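Transferrin (PDB 6WB6) binds a single ferric ion together with a carbonate anion and transports iron in the tobacco hornworm Manduca sexta. Local coordinates at residues 372-376 and 377-381; 488-491 and 492-496; 527-530 and 531-534; 594-597 and 598-601; 645-648 and 649-653. All blocks are in the same frame, centred on the assembly; numbering follows the deposited sequence.

Contact 1. Residues 372-376 and 377-381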
loop_
_atom_site.group_PDB
_atom_site.type_symbol
_atom_site.label_atom_id
_atom_site.label_comp_id
_atom_site.label_asym_id
_atom_site.label_seq_id
_atom_site.Cartn_x
_atom_site.Cartn_y
_atom_site.Cartn_z
ATOM N N PHE A 372 -5.127 9.041 -7.180
ATOM C CA PHE A 372 -5.445 7.633 -7.024
ATOM C C PHE A 372 -5.800 7.318 -5.570
ATOM O O PHE A 372 -6.864 6.748 -5.282
ATOM C CB PHE A 372 -4.267 6.784 -7.498
ATOM C CG PHE A 372 -4.464 5.328 -7.256
ATOM C CD1 PHE A 372 -5.311 4.600 -8.064
ATOM C CD2 PHE A 372 -3.816 4.694 -6.232
ATOM C CE1 PHE A 372 -5.521 3.257 -7.831
ATOM C CE2 PHE A 372 -4.029 3.358 -5.989
ATOM C CZ PHE A 372 -4.875 2.640 -6.799
ATOM N N ALA A 373 -4.923 7.701 -4.636
ATOM C CA ALA A 373 -5.169 7.420 -3.224
ATOM C C ALA A 373 -6.531 7.931 -2.797
ATOM O O ALA A 373 -7.277 7.235 -2.101
ATOM C CB ALA A 373 -4.095 8.045 -2.353
ATOM N N PHE A 374 -6.869 9.160 -3.197
ATOM C CA PHE A 374 -8.151 9.718 -2.799
ATOM C C PHE A 374 -9.300 8.897 -3.360
ATOM O O PHE A 374 -10.244 8.570 -2.645
ATOM C CB PHE A 374 -8.278 11.154 -3.268
ATOM C CG PHE A 374 -9.552 11.783 -2.864
ATOM C CD1 PHE A 374 -9.690 12.318 -1.605
ATOM C CD2 PHE A 374 -10.609 11.853 -3.742
ATOM C CE1 PHE A 374 -10.849 12.907 -1.209
ATOM C CE2 PHE A 374 -11.789 12.450 -3.355
ATOM C CZ PHE A 374 -11.903 12.981 -2.082
ATOM N N SER A 375 -9.248 8.577 -4.654
ATOM C CA SER A 375 -10.307 7.784 -5.256
ATOM C C SER A 375 -10.429 6.412 -4.607
ATOM O O SER A 375 -11.457 5.756 -4.776
ATOM C CB SER A 375 -10.063 7.620 -6.761
ATOM O OG SER A 375 -8.869 6.908 -6.992
ATOM N N ARG A 376 -9.395 5.954 -3.903
ATOM C CA ARG A 376 -9.381 4.638 -3.281
ATOM C C ARG A 376 -9.604 4.706 -1.772
ATOM O O ARG A 376 -9.198 3.791 -1.049
ATOM C CB ARG A 376 -8.064 3.944 -3.584
ATOM C CG ARG A 376 -7.892 3.558 -5.059
ATOM C CD ARG A 376 -8.669 2.296 -5.409
ATOM N NE ARG A 376 -8.820 2.153 -6.860
ATOM C CZ ARG A 376 -9.250 1.050 -7.468
ATOM N NH1 ARG A 376 -9.564 -0.025 -6.760
ATOM N NH2 ARG A 376 -9.344 1.020 -8.793
ATOM N N ASP A 377 -10.197 5.798 -1.294
ATOM C CA ASP A 377 -10.662 5.949 0.080
ATOM C C ASP A 377 -9.526 5.971 1.097
ATOM O O ASP A 377 -9.733 5.637 2.271
ATOM C CB ASP A 377 -11.671 4.862 0.468
ATOM C CG ASP A 377 -12.539 5.304 1.656
ATOM O OD1 ASP A 377 -13.162 6.376 1.541
ATOM O OD2 ASP A 377 -12.541 4.639 2.705
ATOM N N ILE A 378 -8.329 6.379 0.679
ATOM C CA ILE A 378 -7.199 6.527 1.594
ATOM C C ILE A 378 -7.176 7.974 2.045
ATOM O O ILE A 378 -7.325 8.880 1.221
ATOM C CB ILE A 378 -5.883 6.131 0.923
ATOM C CG1 ILE A 378 -5.943 4.669 0.503
ATOM C CG2 ILE A 378 -4.679 6.394 1.836
ATOM C CD1 ILE A 378 -4.652 4.218 -0.177
ATOM N N ARG A 379 -7.069 8.181 3.367
ATOM C CA ARG A 379 -7.198 9.490 4.010
ATOM C C ARG A 379 -6.182 9.500 5.145
ATOM O O ARG A 379 -6.115 8.529 5.925
ATOM C CB ARG A 379 -8.598 9.752 4.558
ATOM C CG ARG A 379 -9.700 9.701 3.525
ATOM C CD ARG A 379 -9.680 10.907 2.616
ATOM N NE ARG A 379 -10.869 10.942 1.775
ATOM C CZ ARG A 379 -11.039 10.230 0.659
ATOM N NH1 ARG A 379 -10.082 9.412 0.227
ATOM N NH2 ARG A 379 -12.174 10.349 -0.028
ATOM N N PRO A 380 -5.404 10.572 5.300
ATOM C CA PRO A 380 -5.402 11.915 4.706
ATOM C C PRO A 380 -5.141 12.030 3.201
ATOM O O PRO A 380 -4.432 11.233 2.572
ATOM C CB PRO A 380 -4.270 12.621 5.467
ATOM C CG PRO A 380 -3.397 11.533 5.961
ATOM C CD PRO A 380 -4.327 10.418 6.297
ATOM N N ILE A 381 -5.761 13.067 2.640
ATOM C CA ILE A 381 -5.508 13.452 1.261
ATOM C C ILE A 381 -4.047 13.796 1.115
ATOM O O ILE A 381 -3.463 14.491 1.961
ATOM C CB ILE A 381 -6.390 14.654 0.882
ATOM C CG1 ILE A 381 -7.858 14.243 0.887
ATOM C CG2 ILE A 381 -6.007 15.227 -0.482
ATOM C CD1 ILE A 381 -8.797 15.389 1.196
#
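R379 reaches back to the end of helix 360-375 and donates from NH1 to F374 O, 3.0 Å away, in the carbonyl plane and on a lone pair. The same oxygen is gripped a second time by D377 N at 3.1 Å, this donor standing well above the carbonyl plane. One residue earlier, A373 O takes I378 N at 3.1 Å and, from the opposite face of its plane, R376 N. NH1 also gives to I378 O, and NH2 to the carbonyls of I342 and R344, so the guanidinium is fixed in rotation. It lies flat on the F374 ring, centres 3.8 Å apart and planes 14° from parallel, with NH2 near the rim. F374 can offer that face because its CG lies anti to the backbone N (chi1 -179°). A leucine in place of R379 would probably leave F374 O with one donor fewer and set the phenyl ring free to turn. Farther out, I381 CG1 touches F374 CD1 at 3.6 Å, and A373 CB meets I378 CB at 4.2 Å. R376 points elsewhere, into salt bridges with D60 and D57, the latter a predicted iron ligand, while D377 pairs with R344. With D377 at positive phi as the C-prime residue, the paired bonds I378 N to A373 O and D377 N to F374 O form a Schellman motif ending the helix.

Contact 2. Residues 488-491 and 492-496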
loop_
_atom_site.group_PDB
_atom_site.type_symbol
_atom_site.label_atom_id
_atom_site.label_comp_id
_atom_site.label_asym_id
_atom_site.label_seq_id
_atom_site.Cartn_x
_atom_site.Cartn_y
_atom_site.Cartn_z
ATOM N N CYS A 488 39.969 8.105 13.452
ATOM C CA CYS A 488 39.216 6.861 13.314
ATOM C C CYS A 488 39.665 6.074 12.094
ATOM O O CYS A 488 39.946 4.872 12.178
ATOM C CB CYS A 488 37.728 7.172 13.220
ATOM S SG CYS A 488 37.155 8.186 14.575
ATOM N N VAL A 489 39.716 6.729 10.940
ATOM C CA VAL A 489 40.108 6.017 9.735
ATOM C C VAL A 489 41.506 5.443 9.911
ATOM O O VAL A 489 41.726 4.244 9.710
ATOM C CB VAL A 489 39.981 6.932 8.507
ATOM C CG1 VAL A 489 40.775 8.239 8.703
ATOM C CG2 VAL A 489 40.381 6.180 7.247
ATOM N N LYS A 490 42.457 6.260 10.377
ATOM C CA LYS A 490 43.781 5.714 10.678
ATOM C C LYS A 490 43.665 4.541 11.646
ATOM O O LYS A 490 44.260 3.480 11.440
ATOM C CB LYS A 490 44.702 6.795 11.256
ATOM C CG LYS A 490 46.104 6.271 11.612
ATOM C CD LYS A 490 46.934 7.260 12.445
ATOM C CE LYS A 490 48.389 6.792 12.595
ATOM N NZ LYS A 490 48.577 5.591 13.469
ATOM N N ASN A 491 42.886 4.709 12.675
ATOM C CA ASN A 491 42.819 3.665 13.697
ATOM C C ASN A 491 42.157 2.429 13.137
ATOM O O ASN A 491 42.584 1.367 13.560
ATOM C CB ASN A 491 42.155 4.113 14.954
ATOM C CG ASN A 491 43.119 4.806 15.859
ATOM O OD1 ASN A 491 44.149 4.273 16.177
ATOM N ND2 ASN A 491 42.772 5.980 16.278
ATOM N N LEU A 492 41.130 2.585 12.297
ATOM C CA LEU A 492 40.613 1.415 11.596
ATOM C C LEU A 492 41.757 0.677 10.937
ATOM O O LEU A 492 41.908 -0.542 11.098
ATOM C CB LEU A 492 39.571 1.810 10.548
ATOM C CG LEU A 492 39.074 0.630 9.690
ATOM C CD1 LEU A 492 38.326 -0.380 10.558
ATOM C CD2 LEU A 492 38.205 1.093 8.526
ATOM N N GLY A 493 42.595 1.426 10.213
ATOM C CA GLY A 493 43.743 0.825 9.561
ATOM C C GLY A 493 44.640 0.114 10.549
ATOM O O GLY A 493 45.171 -0.960 10.259
ATOM N N GLU A 494 44.787 0.683 11.749
ATOM C CA GLU A 494 45.634 0.051 12.748
ATOM C C GLU A 494 44.983 -1.191 13.347
ATOM O O GLU A 494 45.699 -2.073 13.821
ATOM C CB GLU A 494 46.000 1.051 13.849
ATOM C CG GLU A 494 46.710 2.319 13.345
ATOM C CD GLU A 494 48.101 2.066 12.741
ATOM O OE1 GLU A 494 48.546 0.900 12.713
ATOM O OE2 GLU A 494 48.751 3.046 12.294
ATOM N N PHE A 495 43.654 -1.302 13.329
ATOM C CA PHE A 495 43.050 -2.566 13.749
ATOM C C PHE A 495 43.284 -3.660 12.708
ATOM O O PHE A 495 43.775 -4.747 13.032
ATOM C CB PHE A 495 41.560 -2.400 14.012
ATOM C CG PHE A 495 40.891 -3.678 14.426
ATOM C CD1 PHE A 495 40.472 -4.597 13.477
ATOM C CD2 PHE A 495 40.698 -3.970 15.762
ATOM C CE1 PHE A 495 39.857 -5.802 13.858
ATOM C CE2 PHE A 495 40.078 -5.159 16.140
ATOM C CZ PHE A 495 39.665 -6.078 15.167
ATOM N N PHE A 496 42.936 -3.399 11.446
ATOM C CA PHE A 496 43.241 -4.337 10.366
ATOM C C PHE A 496 44.655 -4.060 9.863
ATOM O O PHE A 496 44.886 -3.696 8.711
ATOM C CB PHE A 496 42.209 -4.224 9.250
ATOM C CG PHE A 496 40.835 -4.630 9.674
ATOM C CD1 PHE A 496 40.518 -5.966 9.840
ATOM C CD2 PHE A 496 39.866 -3.685 9.913
ATOM C CE1 PHE A 496 39.261 -6.356 10.232
ATOM C CE2 PHE A 496 38.601 -4.075 10.310
ATOM C CZ PHE A 496 38.306 -5.420 10.468
#
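K490 leaves the helix with CG anti to its backbone N and runs out extended until chi4 (-70°), where the last bond folds NZ over toward E494. E494 starts on the other course, CG anti to the carbonyl carbon, and bends at chi2 (-66°), which swings its carboxylate back along the helix to meet the lysine one turn earlier. The two ends join in a salt bridge, K490 NZ to E494 OE2 at 2.8 Å. The ammonium comes to OE2 from the anti side, 28° out of the carboxylate plane, and the aliphatic part of E494 settles against the helix, CG 3.3 Å from K490 O. The other oxygen, OE1, has a long, weak ion pair with K519. A glutamine in place of E494 would probably leave K490 NZ without its charged mate and free to swing into solvent.

Beneath this pair the backbone is regular: L492 N binds C488 O at 2.6 Å, a short bond, and G493 N binds V489 O at 3.0 Å. E494 N and F495 N continue the pattern to K490 O and N491 O. Where the helix gives out, F495 CD1 sits over the centre of the F496 ring, 3.5 Å above its plane, and L492 CD1 lies at that ring's edge. L492 and F495 both reach L477 of helix 467-479, and C488 is disulfide-bonded to C660. The pattern is a short amphipathic helix with an i to i+4 lysine-glutamate bridge on its outer side, packed by its apolar side onto helix 467-479 and strand 458-461 within the second transferrin-like domain.

Contact 3. Residues 527-530 and 531-534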
loop_
_atom_site.group_PDB
_atom_site.type_symbol
_atom_site.label_atom_id
_atom_site.label_comp_id
_atom_site.label_asym_id
_atom_site.label_seq_id
_atom_site.Cartn_x
_atom_site.Cartn_y
_atom_site.Cartn_z
ATOM N N ASP A 527 42.133 -4.956 -8.171
ATOM C CA ASP A 527 40.683 -5.011 -8.294
ATOM C C ASP A 527 40.093 -4.784 -6.913
ATOM O O ASP A 527 40.128 -5.673 -6.058
ATOM C CB ASP A 527 40.277 -6.362 -8.886
ATOM C CG ASP A 527 38.769 -6.569 -8.974
ATOM O OD1 ASP A 527 37.964 -5.766 -8.453
ATOM O OD2 ASP A 527 38.399 -7.568 -9.604
ATOM N N SER A 528 39.581 -3.598 -6.672
ATOM C CA SER A 528 39.185 -3.208 -5.324
ATOM C C SER A 528 37.828 -3.749 -4.898
ATOM O O SER A 528 37.361 -3.399 -3.804
ATOM C CB SER A 528 39.171 -1.691 -5.221
ATOM O OG SER A 528 38.358 -1.140 -6.248
ATOM N N SER A 529 37.175 -4.585 -5.706
ATOM C CA SER A 529 35.852 -5.052 -5.322
ATOM C C SER A 529 35.989 -5.940 -4.101
ATOM O O SER A 529 36.973 -6.674 -3.959
ATOM C CB SER A 529 35.176 -5.823 -6.458
ATOM O OG SER A 529 35.642 -7.162 -6.518
ATOM N N ALA A 530 35.012 -5.847 -3.201
ATOM C CA ALA A 530 35.102 -6.577 -1.944
ATOM C C ALA A 530 35.037 -8.084 -2.178
ATOM O O ALA A 530 35.702 -8.857 -1.475
ATOM C CB ALA A 530 33.983 -6.116 -0.999
ATOM N N TRP A 531 34.264 -8.512 -3.175
ATOM C CA TRP A 531 34.155 -9.938 -3.454
ATOM C C TRP A 531 35.432 -10.479 -4.099
ATOM O O TRP A 531 35.848 -11.596 -3.785
ATOM C CB TRP A 531 32.922 -10.238 -4.324
ATOM C CG TRP A 531 32.552 -9.179 -5.344
ATOM C CD1 TRP A 531 32.879 -9.159 -6.668
ATOM C CD2 TRP A 531 31.773 -7.997 -5.107
ATOM N NE1 TRP A 531 32.354 -8.038 -7.272
ATOM C CE2 TRP A 531 31.668 -7.310 -6.335
ATOM C CE3 TRP A 531 31.160 -7.454 -3.976
ATOM C CZ2 TRP A 531 30.981 -6.105 -6.458
ATOM C CZ3 TRP A 531 30.473 -6.267 -4.100
ATOM C CH2 TRP A 531 30.390 -5.602 -5.334
ATOM N N LYS A 532 36.094 -9.703 -4.973
ATOM C CA LYS A 532 37.393 -10.155 -5.482
ATOM C C LYS A 532 38.445 -10.108 -4.391
ATOM O O LYS A 532 39.308 -10.990 -4.306
ATOM C CB LYS A 532 37.856 -9.303 -6.662
ATOM C CG LYS A 532 38.645 -10.070 -7.715
ATOM C CD LYS A 532 37.759 -11.089 -8.421
ATOM C CE LYS A 532 38.510 -11.827 -9.518
ATOM N NZ LYS A 532 37.725 -12.998 -10.001
ATOM N N CYS A 533 38.382 -9.073 -3.551
ATOM C CA CYS A 533 39.350 -8.907 -2.480
ATOM C C CYS A 533 39.225 -10.041 -1.466
ATOM O O CYS A 533 40.237 -10.575 -0.995
ATOM C CB CYS A 533 39.143 -7.519 -1.863
ATOM S SG CYS A 533 40.059 -7.108 -0.381
ATOM N N LEU A 534 37.997 -10.470 -1.167
ATOM C CA LEU A 534 37.829 -11.601 -0.257
ATOM C C LEU A 534 38.289 -12.895 -0.910
ATOM O O LEU A 534 39.107 -13.627 -0.344
ATOM C CB LEU A 534 36.372 -11.727 0.198
ATOM C CG LEU A 534 36.188 -12.506 1.512
ATOM C CD1 LEU A 534 36.877 -11.794 2.710
ATOM C CD2 LEU A 534 34.726 -12.717 1.822
#
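The indole of W531 has S529 over one face: CB stands 3.9 Å from the centroid of the five-membered ring, 19° off its normal, in a CH-pi contact. S529 OG lies over the same face, 3.4 Å from W531 CD1, but makes no hydrogen bond to NE1. The indole is also stacked with the ring of H551, while the carboxylate of D527 is the other flat group here. Its OD1 accepts from S529 N at 3.1 Å, on the anti side and 33° out of plane, and OD2 rests 3.1 Å from K532 CG. This is an Asx turn leading straight into an N-cap: S529 holds OG between its backbone N and carbonyl carbon (chi1 81°), from where it takes K532 N at 3.0 Å and closes off the first turn of helix 530-535. The main chain then pairs C533 N with S529 O at 2.8 Å and L534 N with A530 O. The K532 chain crosses D527 at about a right angle, and its NZ stays 5.5 Å from D527 OD2, too far for a salt bridge. A530 and L534 both pack on strand 542-545. C533 is disulfide-bonded to C460, which ties this first turn to strand 458-461.

Contact 4. Residues 594-597 and 598-601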
loop_
_atom_site.group_PDB
_atom_site.type_symbol
_atom_site.label_atom_id
_atom_site.label_comp_id
_atom_site.label_asym_id
_atom_site.label_seq_id
_atom_site.Cartn_x
_atom_site.Cartn_y
_atom_site.Cartn_z
ATOM N N PHE A 594 3.490 18.801 14.643
ATOM C CA PHE A 594 2.289 18.869 13.828
ATOM C C PHE A 594 1.664 17.490 13.681
ATOM O O PHE A 594 1.254 16.911 14.686
ATOM C CB PHE A 594 2.639 19.526 12.504
ATOM C CG PHE A 594 3.181 20.900 12.681
ATOM C CD1 PHE A 594 2.340 21.937 12.991
ATOM C CD2 PHE A 594 4.526 21.144 12.589
ATOM C CE1 PHE A 594 2.831 23.215 13.169
ATOM C CE2 PHE A 594 5.017 22.424 12.790
ATOM C CZ PHE A 594 4.158 23.448 13.082
ATOM N N LEU A 595 1.580 16.949 12.467
ATOM C CA LEU A 595 0.860 15.695 12.273
ATOM C C LEU A 595 1.540 14.581 13.058
ATOM O O LEU A 595 2.772 14.524 13.141
ATOM C CB LEU A 595 0.790 15.340 10.784
ATOM C CG LEU A 595 -0.172 16.149 9.899
ATOM C CD1 LEU A 595 0.365 17.515 9.611
ATOM C CD2 LEU A 595 -0.394 15.478 8.579
ATOM N N SER A 596 0.729 13.706 13.663
ATOM C CA SER A 596 1.278 12.538 14.340
ATOM C C SER A 596 1.959 11.619 13.327
ATOM O O SER A 596 1.685 11.673 12.129
ATOM C CB SER A 596 0.182 11.757 15.053
ATOM O OG SER A 596 -0.651 11.113 14.099
ATOM N N ASP A 597 2.855 10.759 13.825
ATOM C CA ASP A 597 3.486 9.778 12.951
ATOM C C ASP A 597 2.446 8.864 12.301
ATOM O O ASP A 597 2.567 8.509 11.121
ATOM C CB ASP A 597 4.527 8.981 13.733
ATOM C CG ASP A 597 5.768 9.818 14.050
ATOM O OD1 ASP A 597 5.768 10.999 13.677
ATOM O OD2 ASP A 597 6.732 9.318 14.670
ATOM N N VAL A 598 1.397 8.503 13.041
ATOM C CA VAL A 598 0.319 7.699 12.468
ATOM C C VAL A 598 -0.338 8.443 11.306
ATOM O O VAL A 598 -0.466 7.912 10.192
ATOM C CB VAL A 598 -0.686 7.317 13.577
ATOM C CG1 VAL A 598 -1.948 6.708 13.006
ATOM C CG2 VAL A 598 -0.001 6.357 14.572
ATOM N N SER A 599 -0.695 9.706 11.521
ATOM C CA SER A 599 -1.318 10.472 10.448
ATOM C C SER A 599 -0.410 10.602 9.226
ATOM O O SER A 599 -0.899 10.619 8.089
ATOM C CB SER A 599 -1.723 11.846 10.971
ATOM O OG SER A 599 -2.935 11.759 11.689
ATOM N N ILE A 600 0.904 10.641 9.431
ATOM C CA ILE A 600 1.838 10.845 8.324
ATOM C C ILE A 600 2.111 9.540 7.591
ATOM O O ILE A 600 2.178 9.493 6.354
ATOM C CB ILE A 600 3.135 11.472 8.859
ATOM C CG1 ILE A 600 2.858 12.937 9.236
ATOM C CG2 ILE A 600 4.255 11.348 7.836
ATOM C CD1 ILE A 600 4.091 13.694 9.666
ATOM N N ALA A 601 2.312 8.476 8.344
ATOM C CA ALA A 601 2.594 7.190 7.738
ATOM C C ALA A 601 1.364 6.604 7.067
ATOM O O ALA A 601 1.495 5.808 6.146
ATOM C CB ALA A 601 3.111 6.217 8.805
#
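S596 caps the start of helix 597-611 by accepting S599 N, a local contact where the loop after strand 587-590 turns into the helix. The bond from S599 N to S596 OG is 2.9 Å and close to straight, at 167°. Chi1 of S596 (71°) tucks OG between its own backbone N and carbonyl carbon, where it faces the amide ends of the first turn. S599 OG adds a weak hydrogen bond of 3.4 Å to S596 OG, so two donors of one residue converge on the cap oxygen. Behind them I600 N binds S596 O at 3.0 Å, and A601 N binds D597 O at 2.8 Å, nearly in line with the carbonyl bond.

The residue before the cap, L595, meets I600 on the far side of the first turn, an apolar pair in the positions of a hydrophobic staple. L595 CB lies 3.5 Å from I600 CG1, with the two side chains crossing at about a right angle, and I600 CG1 also rests 3.4 Å from S596 O. I600 packs further on L404 and V424. D597 turns away from the cap, and its OD1 accepts a hydrogen bond from H422 NE2, linking the helix start to strand 422-428. On another side of the turn, V598 touches T174 and W178 of helix 172-181, which belongs to the first transferrin-like domain, and S599 touches S146.

Contact 5. Residues 645-648 and 649-653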
loop_
_atom_site.group_PDB
_atom_site.type_symbol
_atom_site.label_atom_id
_atom_site.label_comp_id
_atom_site.label_asym_id
_atom_site.label_seq_id
_atom_site.Cartn_x
_atom_site.Cartn_y
_atom_site.Cartn_z
ATOM N N LEU A 645 14.127 2.919 18.131
ATOM C CA LEU A 645 15.460 2.425 18.464
ATOM C C LEU A 645 16.368 2.388 17.243
ATOM O O LEU A 645 17.572 2.628 17.366
ATOM C CB LEU A 645 15.383 1.045 19.104
ATOM C CG LEU A 645 15.109 1.033 20.614
ATOM C CD1 LEU A 645 13.758 1.657 20.936
ATOM C CD2 LEU A 645 15.167 -0.394 21.153
ATOM N N ASP A 646 15.820 2.059 16.061
ATOM C CA ASP A 646 16.617 2.135 14.841
ATOM C C ASP A 646 16.987 3.580 14.533
ATOM O O ASP A 646 18.136 3.871 14.202
ATOM C CB ASP A 646 15.864 1.512 13.663
ATOM C CG ASP A 646 15.474 0.046 13.919
ATOM O OD1 ASP A 646 16.212 -0.660 14.631
ATOM O OD2 ASP A 646 14.425 -0.393 13.404
ATOM N N PHE A 647 16.026 4.496 14.648
ATOM C CA PHE A 647 16.345 5.917 14.582
ATOM C C PHE A 647 17.496 6.257 15.517
ATOM O O PHE A 647 18.503 6.855 15.108
ATOM C CB PHE A 647 15.123 6.750 14.959
ATOM C CG PHE A 647 15.363 8.243 14.903
ATOM C CD1 PHE A 647 16.297 8.777 14.032
ATOM C CD2 PHE A 647 14.641 9.098 15.715
ATOM C CE1 PHE A 647 16.502 10.145 13.974
ATOM C CE2 PHE A 647 14.828 10.459 15.664
ATOM C CZ PHE A 647 15.767 10.989 14.786
ATOM N N GLU A 648 17.359 5.879 16.790
ATOM C CA GLU A 648 18.345 6.280 17.779
ATOM C C GLU A 648 19.697 5.665 17.487
ATOM O O GLU A 648 20.722 6.345 17.600
ATOM C CB GLU A 648 17.849 5.918 19.169
ATOM C CG GLU A 648 16.671 6.802 19.509
ATOM C CD GLU A 648 15.996 6.458 20.819
ATOM O OE1 GLU A 648 16.269 5.370 21.395
ATOM O OE2 GLU A 648 15.181 7.298 21.252
ATOM N N LYS A 649 19.718 4.408 17.036
ATOM C CA LYS A 649 20.980 3.824 16.618
ATOM C C LYS A 649 21.582 4.586 15.435
ATOM O O LYS A 649 22.792 4.833 15.404
ATOM C CB LYS A 649 20.799 2.350 16.271
ATOM C CG LYS A 649 22.062 1.788 15.664
ATOM C CD LYS A 649 22.309 0.343 15.958
ATOM C CE LYS A 649 23.730 -0.023 15.557
ATOM N NZ LYS A 649 23.786 -1.426 15.089
ATOM N N PHE A 650 20.757 4.979 14.456
ATOM C CA PHE A 650 21.289 5.730 13.321
ATOM C C PHE A 650 21.883 7.055 13.780
ATOM O O PHE A 650 22.898 7.507 13.241
ATOM C CB PHE A 650 20.206 5.967 12.264
ATOM C CG PHE A 650 19.787 4.712 11.512
ATOM C CD1 PHE A 650 20.714 3.742 11.165
ATOM C CD2 PHE A 650 18.466 4.507 11.170
ATOM C CE1 PHE A 650 20.321 2.605 10.490
ATOM C CE2 PHE A 650 18.076 3.375 10.513
ATOM C CZ PHE A 650 19.000 2.429 10.169
ATOM N N LYS A 651 21.273 7.683 14.787
ATOM C CA LYS A 651 21.823 8.927 15.315
ATOM C C LYS A 651 23.150 8.697 16.016
ATOM O O LYS A 651 24.062 9.525 15.912
ATOM C CB LYS A 651 20.832 9.583 16.274
ATOM C CG LYS A 651 19.642 10.214 15.587
ATOM C CD LYS A 651 18.885 11.129 16.520
ATOM C CE LYS A 651 18.338 10.377 17.718
ATOM N NZ LYS A 651 17.121 11.036 18.218
ATOM N N THR A 652 23.285 7.588 16.739
ATOM C CA THR A 652 24.548 7.344 17.423
ATOM C C THR A 652 25.650 7.093 16.407
ATOM O O THR A 652 26.753 7.644 16.523
ATOM C CB THR A 652 24.422 6.166 18.401
ATOM O OG1 THR A 652 23.344 6.422 19.316
ATOM C CG2 THR A 652 25.713 5.969 19.203
ATOM N N ILE A 653 25.355 6.295 15.378
ATOM C CA ILE A 653 26.340 6.035 14.337
ATOM C C ILE A 653 26.819 7.343 13.719
ATOM O O ILE A 653 28.024 7.602 13.617
ATOM C CB ILE A 653 25.751 5.093 13.282
ATOM C CG1 ILE A 653 25.641 3.680 13.886
ATOM C CG2 ILE A 653 26.598 5.147 12.024
ATOM C CD1 ILE A 653 24.922 2.649 12.992
#
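F647 and K651, one turn apart on helix 644-659, form the main side-chain pair. The phenylalanine has CG anti to its backbone N, and a chi2 of only 29° turns its ring so that one face is presented to the lysine. K651 sets out the other way, CG anti to the carbonyl carbon, and is bent at chi3 (-61°), which lays its methylenes across the ring from one rim to the other. CG comes within 3.5 Å of F647 CE1 and CD within 3.6 Å of F647 CZ. CE sits over the face, 4.1 Å from the ring centroid, a CH-pi contact. NZ ends above the ring near CE2, 4.0 Å from the centroid and 32° off the ring normal, so the cation-pi contact is off-centre. E648 runs extended on the same exposed side, but its OE2 stays 5.2 Å from K651 NZ and forms no bridge; at most it would probably add a mild attraction.

F650 is turned differently. With CG beside its backbone N, the ring folds back over the preceding turn until CD2 lies 3.1 Å from D646 O, a carbonyl that also accepts F650 N at 2.9 Å. The ring then reaches M582. The anti start of K649 sends its chain outward from the helix, and the side chain touches F475, as do T652 and I653; F647 packs on H422 and P423. The i to i+4 phenylalanine-lysine pair sits at the margin of the buried side, while K649, F650, T652 and I653 meet helix 467-479 or strand 581-582: an amphipathic surface helix of the second transferrin-like domain.

Overall arrangement
Following the chain, the five contacts come strictly in series: none nests or crosses, and each closes only a turn. Contact 1 ends helix 360-375, contact 2 lies along helix 488-495, contact 3 starts helix 530-535, contact 4 starts helix 597-611, and contact 5 lies within helix 644-659. Contacts 1 and 4 touch, P380 CG resting 3.4 Å from S599 O, and each also reaches the first transferrin-like domain. Contacts 4 and 5 do not touch, their nearest atoms being about 8 Å apart, yet both meet H422 of strand 422-428, contact 4 by a hydrogen bond and contact 5 by packing. Contacts 2 and 5 similarly share helix 467-479, whereas contacts 2 and 3 border strand 458-461.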